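Trans-2-enoyl-CoA reductase [NADH] (Treponema denticola ATCC 35405, PDB 4GGO) reduces the carbon-carbon double bond of trans-2-enoyl-CoA thioesters such as crotonyl-CoA with NADH, yielding the saturated acyl-CoA for fatty acid synthesis. Local coordinates at residues Y62-A65 with S66-A70; A286-P289 with V290-L293. All blocks are in the same frame, centred on the assembly; numbering follows the deposited sequence.

Contact 1: residues Y62-A65 with S66-A70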
loop_
_atom_site.group_PDB
_atom_site.type_symbol
_atom_site.label_atom_id
_atom_site.label_comp_id
_atom_site.label_asym_id
_atom_site.label_seq_id
_atom_site.Cartn_x
_atom_site.Cartn_y
_atom_site.Cartn_z
ATOM N N TYR A 62 -0.147 -1.733 2.044
ATOM C CA TYR A 62 1.245 -1.733 2.477
ATOM C C TYR A 62 1.466 -0.854 3.703
ATOM O O TYR A 62 2.347 -1.124 4.519
ATOM C CB TYR A 62 2.153 -1.291 1.326
ATOM C CG TYR A 62 2.291 -2.329 0.231
ATOM C CD1 TYR A 62 2.525 -3.664 0.539
ATOM C CD2 TYR A 62 2.178 -1.976 -1.109
ATOM C CE1 TYR A 62 2.653 -4.618 -0.455
ATOM C CE2 TYR A 62 2.302 -2.923 -2.111
ATOM C CZ TYR A 62 2.538 -4.242 -1.779
ATOM O OH TYR A 62 2.662 -5.189 -2.770
ATOM N N GLY A 63 0.663 0.199 3.828
ATOM C CA GLY A 63 0.750 1.079 4.978
ATOM C C GLY A 63 0.369 0.362 6.259
ATOM O O GLY A 63 1.098 0.411 7.248
ATOM N N LEU A 64 -0.779 -0.309 6.234
ATOM C CA LEU A 64 -1.248 -1.085 7.377
ATOM C C LEU A 64 -0.254 -2.180 7.760
ATOM O O LEU A 64 0.030 -2.390 8.940
ATOM C CB LEU A 64 -2.614 -1.706 7.070
ATOM C CG LEU A 64 -3.195 -2.670 8.105
ATOM C CD1 LEU A 64 -3.379 -1.979 9.447
ATOM C CD2 LEU A 64 -4.510 -3.256 7.610
ATOM N N ALA A 65 0.274 -2.873 6.757
ATOM C CA ALA A 65 1.239 -3.939 6.996
ATOM C C ALA A 65 2.534 -3.387 7.586
ATOM O O ALA A 65 3.203 -4.056 8.374
ATOM C CB ALA A 65 1.518 -4.704 5.709
ATOM N N SER A 66 2.875 -2.161 7.203
ATOM C CA SER A 66 4.076 -1.501 7.703
ATOM C C SER A 66 3.943 -1.150 9.180
ATOM O O SER A 66 4.900 -1.269 9.945
ATOM C CB SER A 66 4.374 -0.241 6.890
ATOM O OG SER A 66 4.517 -0.548 5.513
ATOM N N ARG A 67 2.752 -0.713 9.576
ATOM C CA ARG A 67 2.504 -0.362 10.967
ATOM C C ARG A 67 2.458 -1.622 11.822
ATOM O O ARG A 67 3.031 -1.667 12.911
ATOM C CB ARG A 67 1.200 0.428 11.105
ATOM C CG ARG A 67 1.132 1.272 12.368
ATOM C CD ARG A 67 -0.220 1.954 12.527
ATOM N NE ARG A 67 -0.263 2.775 13.733
ATOM C CZ ARG A 67 -1.344 3.415 14.170
ATOM N NH1 ARG A 67 -2.487 3.328 13.502
ATOM N NH2 ARG A 67 -1.281 4.138 15.279
ATOM N N ILE A 68 1.784 -2.649 11.314
ATOM C CA ILE A 68 1.674 -3.928 12.010
ATOM C C ILE A 68 3.039 -4.595 12.200
ATOM O O ILE A 68 3.340 -5.112 13.277
ATOM C CB ILE A 68 0.716 -4.885 11.269
ATOM C CG1 ILE A 68 -0.723 -4.373 11.367
ATOM C CG2 ILE A 68 0.813 -6.297 11.829
ATOM C CD1 ILE A 68 -1.729 -5.239 10.644
ATOM N N THR A 69 3.863 -4.576 11.156
ATOM C CA THR A 69 5.197 -5.164 11.232
ATOM C C THR A 69 6.066 -4.431 12.255
ATOM O O THR A 69 6.769 -5.056 13.049
ATOM C CB THR A 69 5.906 -5.162 9.861
ATOM O OG1 THR A 69 5.120 -5.893 8.911
ATOM C CG2 THR A 69 7.284 -5.808 9.970
ATOM N N ALA A 70 6.008 -3.104 12.235
ATOM C CA ALA A 70 6.784 -2.294 13.168
ATOM C C ALA A 70 6.328 -2.513 14.605
ATOM O O ALA A 70 7.147 -2.693 15.504
ATOM C CB ALA A 70 6.691 -0.819 12.801
#

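Contact 2: residues A286-P289 with V290-L293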
loop_
_atom_site.group_PDB
_atom_site.type_symbol
_atom_site.label_atom_id
_atom_site.label_comp_id
_atom_site.label_asym_id
_atom_site.label_seq_id
_atom_site.Cartn_x
_atom_site.Cartn_y
_atom_site.Cartn_z
ATOM N N ALA A 286 -9.073 -2.357 -11.597
ATOM C CA ALA A 286 -10.130 -2.771 -12.517
ATOM C C ALA A 286 -10.172 -1.973 -13.822
ATOM O O ALA A 286 -10.480 -2.523 -14.879
ATOM C CB ALA A 286 -11.480 -2.721 -11.822
ATOM N N VAL A 287 -9.858 -0.684 -13.750
ATOM C CA VAL A 287 -9.949 0.180 -14.926
ATOM C C VAL A 287 -8.655 0.221 -15.737
ATOM O O VAL A 287 -8.617 0.794 -16.826
ATOM C CB VAL A 287 -10.357 1.618 -14.547
ATOM C CG1 VAL A 287 -11.743 1.628 -13.921
ATOM C CG2 VAL A 287 -9.334 2.232 -13.605
ATOM N N ILE A 288 -7.599 -0.387 -15.208
ATOM C CA ILE A 288 -6.319 -0.415 -15.902
ATOM C C ILE A 288 -6.240 -1.609 -16.845
ATOM O O ILE A 288 -6.449 -2.745 -16.423
ATOM C CB ILE A 288 -5.143 -0.495 -14.916
ATOM C CG1 ILE A 288 -5.238 0.612 -13.867
ATOM C CG2 ILE A 288 -3.826 -0.404 -15.659
ATOM C CD1 ILE A 288 -4.151 0.539 -12.809
ATOM N N PRO A 289 -5.941 -1.357 -18.129
ATOM C CA PRO A 289 -5.790 -2.444 -19.101
ATOM C C PRO A 289 -4.648 -3.378 -18.717
ATOM O O PRO A 289 -3.645 -2.911 -18.180
ATOM C CB PRO A 289 -5.460 -1.707 -20.404
ATOM C CG PRO A 289 -5.993 -0.324 -20.206
ATOM C CD PRO A 289 -5.795 -0.031 -18.752
ATOM N N VAL A 290 -4.828 -4.673 -18.980
ATOM C CA VAL A 290 -3.831 -5.719 -18.715
ATOM C C VAL A 290 -3.700 -6.118 -17.238
ATOM O O VAL A 290 -3.654 -7.307 -16.920
ATOM C CB VAL A 290 -2.438 -5.392 -19.319
ATOM C CG1 VAL A 290 -1.460 -6.532 -19.065
ATOM C CG2 VAL A 290 -2.557 -5.112 -20.811
ATOM N N ILE A 291 -3.661 -5.128 -16.349
ATOM C CA ILE A 291 -3.393 -5.359 -14.921
ATOM C C ILE A 291 -4.170 -6.498 -14.230
ATOM O O ILE A 291 -3.556 -7.342 -13.578
ATOM C CB ILE A 291 -3.478 -4.043 -14.096
ATOM C CG1 ILE A 291 -2.206 -3.220 -14.289
ATOM C CG2 ILE A 291 -3.678 -4.338 -12.616
ATOM C CD1 ILE A 291 -0.944 -3.932 -13.853
ATOM N N PRO A 292 -5.509 -6.538 -14.373
ATOM C CA PRO A 292 -6.233 -7.620 -13.690
ATOM C C PRO A 292 -5.880 -9.004 -14.230
ATOM O O PRO A 292 -5.819 -9.961 -13.457
ATOM C CB PRO A 292 -7.701 -7.301 -13.993
ATOM C CG PRO A 292 -7.718 -5.843 -14.282
ATOM C CD PRO A 292 -6.439 -5.594 -15.016
ATOM N N LEU A 293 -5.652 -9.103 -15.536
ATOM C CA LEU A 293 -5.272 -10.371 -16.149
ATOM C C LEU A 293 -3.854 -10.756 -15.751
ATOM O O LEU A 293 -3.564 -11.925 -15.501
ATOM C CB LEU A 293 -5.383 -10.292 -17.673
ATOM C CG LEU A 293 -4.924 -11.542 -18.430
ATOM C CD1 LEU A 293 -5.750 -12.753 -18.021
ATOM C CD2 LEU A 293 -4.993 -11.324 -19.932
#

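Contact 1: residues Y62-A65 with S66-A70
Ile68 lies one helical turn beyond Leu64, and its side chain can be traced over that residue atom by atom. Ile68 CB stands 3.5 Å from Leu64 O. Ile68 CG1 comes closer, 3.2 Å from the same Leu64 O, because the first torsion (chi1 -69°) sets it beside the backbone N. The second torsion then extends the chain, and Ile68 CD1 ends 3.8 Å from CD1 of Leu64, an apolar contact in which the two side chains meet at a slant. Leu64 O is also the acceptor of Ile68 N at 3.0 Å, a nearly straight bond with 165° at the hydrogen.

Two hydroxyls fold back onto the preceding turn. Thr69 OG1 donates to Ala65 O over 2.7 Å, while Thr69 N donates to that same oxygen at 2.9 Å; the two donors arrive from opposite faces of the carbonyl plane, leaving Ala65 O gripped by both a backbone and a side-chain bond. Ser66 repeats the pattern on Tyr62 O, with Ser66 N at 2.9 Å and OG at a very short distance whose exact value deserves caution. Ser66 OG also pairs with Tyr232 OH, which links this helix to strand 227-233.

Outside the two segments, Tyr62 OH is hydrogen-bonded to Lys278 O, and the extended Arg67 leads away to Thr78 and Thr116 on neighbouring strands. Gln31 and Thr35 of helix 21-38 pack against Ile68.

Tyr62 is the last of six consecutive NAD(+)-binding residues, Gly57 to Tyr62, which run from the loop after strand 52-56 into the helix. The unbroken i to i+4 backbone bonding is that of an alpha-helix, here the opening turns of helix 61-74, which connects parallel strands 52-56 and 77-82 in the beta-alpha-beta unit of a Rossmann-type dinucleotide-binding fold.

Contact 2: residues A286-P289 with V290-L293
Pro289 O receives the N-H of Ile291 at 2.9 Å, a weak bond bent to 146° at the hydrogen. It spans only Val290, whose positive phi of 76° fits a classic gamma turn. Val290 is also the N-cap of helix 291-305, and its backbone bonds with Lys176 of strand 173-178.

Ile288 and Ile291 lie alongside each other and point the same way. The touching branch of Ile288 is CG2, set anti to the backbone N by a first torsion of -53°; it meets CG1 of Ile291 at 3.5 Å. The CB atoms of the two residues follow at 4.0 Å, which shows that the contact runs along the side-chain bases as well.

On the backbone side, Ile288 O faces the ring of Pro292, with CD 3.2 Å away and CG at 4.0 Å. The same CG also approaches Ala286, whose CA is 4.3 Å from Pro292 CG. Phe173 packs on Pro289 and Val290, and Tyr244, the inferred proton donor, touches both Ile288 and Ile291.

Proline has no N-H to give, and Ile288 O accordingly meets a ring methylene at Pro292. The chemistry is therefore chiefly apolar: one weak backbone bond marks the turn into the helix, and hydrocarbon packing of Ile288 on Ile291 presents an apolar surface to Tyr244, the probable proton donor.

How the contacts relate
Contact 1 precedes contact 2 in the sequence. Their centres are about 26 Å apart and their nearest atoms about 12 Å, so they do not touch. The centre of contact 1 is about 9 Å from the centre of the chain, on the helix between two strands of the seven-stranded parallel sheet and in the NAD(P)H-binding part. Contact 2, its centre about 18 Å from there, belongs to the catalytic part of the protein, follows sheet strand 270-276 and leads into helix 291-305. The side chain of Tyr234, which binds substrate, is about 7 Å from the Tyr62 side chain and about 5 Å from that of Ile291, placing the contacts near the cofactor and substrate parts of one active-site region.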